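Local coordinates for ribosome inactivating type 1 protein (Iris hollandica, PDB 3MVG) that belongs to the type 1 ribosome-inactivating proteins, single-chain plant proteins built on the mixed alpha/beta fold of that family, at residues 163-167 with 241-246. Residues are numbered along the deposited sequence; the frame is centred on the assembly and turned at random.
Sequences ARFRA and FCGLAL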
# COMPACT_ATOMS: atom_id res chain seq x y z
N ALA A 163 0.36 -5.25 10.42
CA ALA A 163 1.48 -4.56 11.06
C ALA A 163 2.81 -5.09 10.51
O ALA A 163 3.73 -4.32 10.25
CB ALA A 163 1.43 -4.74 12.58
N ARG A 164 2.91 -6.41 10.32
CA ARG A 164 4.13 -7.04 9.82
C ARG A 164 4.39 -6.75 8.35
O ARG A 164 5.55 -6.63 7.94
CB ARG A 164 4.07 -8.55 10.02
CG ARG A 164 4.16 -9.01 11.46
CD ARG A 164 3.88 -10.49 11.49
NE ARG A 164 4.04 -11.08 12.81
CZ ARG A 164 3.80 -12.36 13.08
NH1 ARG A 164 3.38 -13.18 12.13
NH2 ARG A 164 4.00 -12.82 14.30
N PHE A 165 3.32 -6.66 7.55
CA PHE A 165 3.45 -6.54 6.09
C PHE A 165 2.56 -5.45 5.53
O PHE A 165 1.32 -5.60 5.48
CB PHE A 165 3.08 -7.84 5.39
CG PHE A 165 4.02 -8.97 5.65
CD1 PHE A 165 5.24 -9.04 4.98
CD2 PHE A 165 3.68 -9.98 6.53
CE1 PHE A 165 6.12 -10.10 5.21
CE2 PHE A 165 4.55 -11.04 6.76
CZ PHE A 165 5.77 -11.10 6.10
N ARG A 166 3.18 -4.39 5.03
CA ARG A 166 2.43 -3.33 4.36
C ARG A 166 1.74 -3.82 3.10
O ARG A 166 0.74 -3.22 2.67
CB ARG A 166 3.33 -2.13 4.07
CG ARG A 166 3.81 -1.46 5.34
CD ARG A 166 4.90 -0.45 5.09
NE ARG A 166 5.47 0.05 6.34
CZ ARG A 166 4.96 1.05 7.06
NH1 ARG A 166 3.87 1.71 6.65
NH2 ARG A 166 5.55 1.37 8.20
N ALA A 167 2.22 -4.91 2.50
CA ALA A 167 1.54 -5.48 1.34
C ALA A 167 0.15 -6.00 1.72
O ALA A 167 -0.78 -5.93 0.91
CB ALA A 167 2.35 -6.59 0.71
N PHE A 241 8.73 -4.70 -2.09
CA PHE A 241 7.76 -5.61 -2.70
C PHE A 241 6.88 -6.27 -1.65
O PHE A 241 5.66 -6.26 -1.76
CB PHE A 241 8.49 -6.64 -3.56
CG PHE A 241 7.59 -7.65 -4.21
CD1 PHE A 241 7.04 -7.41 -5.47
CD2 PHE A 241 7.30 -8.85 -3.58
CE1 PHE A 241 6.20 -8.35 -6.08
CE2 PHE A 241 6.46 -9.80 -4.18
CZ PHE A 241 5.92 -9.54 -5.43
N CYS A 242 7.50 -6.86 -0.63
CA CYS A 242 6.74 -7.53 0.43
C CYS A 242 6.12 -6.54 1.41
O CYS A 242 5.20 -6.88 2.14
CB CYS A 242 7.63 -8.50 1.20
SG CYS A 242 8.43 -9.77 0.22
N GLY A 243 6.65 -5.33 1.45
CA GLY A 243 6.25 -4.38 2.48
C GLY A 243 6.60 -4.86 3.87
O GLY A 243 5.92 -4.55 4.84
N LEU A 244 7.69 -5.63 4.00
CA LEU A 244 8.13 -6.10 5.31
C LEU A 244 8.34 -4.89 6.21
O LEU A 244 9.12 -4.00 5.87
CB LEU A 244 9.40 -6.94 5.17
CG LEU A 244 9.98 -7.51 6.46
CD1 LEU A 244 9.02 -8.48 7.13
CD2 LEU A 244 11.30 -8.20 6.13
N ALA A 245 7.65 -4.86 7.35
CA ALA A 245 7.50 -3.62 8.11
C ALA A 245 7.90 -3.72 9.57
O ALA A 245 7.97 -2.71 10.26
CB ALA A 245 6.06 -3.10 7.99
N LEU A 246 8.10 -4.95 10.03
CA LEU A 246 8.61 -5.25 11.37
C LEU A 246 9.47 -6.48 11.24
O LEU A 246 9.13 -7.39 10.47
CB LEU A 246 7.47 -5.57 12.35
CG LEU A 246 6.41 -4.50 12.62
CD1 LEU A 246 5.27 -5.10 13.43
CD2 LEU A 246 7.03 -3.32 13.35
O HOH W 1 7.85 -0.24 8.91
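Arg166 N donates a 2.8 Å bond to Gly243 O, and Ala245 N donates one to Arg164 O. Together they form a single beta bridge of Phe165 with Leu244, made at the break between helices 146-164 and 166-173, where Phe165 is N-cap of the second. Gly243 O also lies 3.4 Å from Phe165 CA, a CA-H...O contact. Gly243 turns segment 241-246 with positive phi, and its CA lies 4.4 Å from Arg166 CA. Packing is tight around this bridge: Ala167 CB abuts Cys242 O at 3.2 Å, the same oxygen that lies at the edge of the Phe165 ring beside CD1. With CG anti to the carbonyl carbon (chi1 -67°), that ring meets Leu244 CD1 obliquely through CE1. Ala245 CB packs between Ala163 O and the Arg166 side chain, 3.6 Å from Arg166 NE. Toward the Arg166 guanidinium a single water takes the place of direct packing: lying in the guanidinium plane, it joins Arg166 NH2 to Ala245 O, while NH2 also bonds Gln21 OE1. Buried Leu246 N has no polar partner. Helix 13-27 flanks Ala163, Ala245 and Leu246, helix 201-210 receives Phe165 and Leu244, and strand 229-234 meets Phe241 and Cys242, so the bridge joins the loop after helix 235-240 to the junction of helices 146-164 and 166-173.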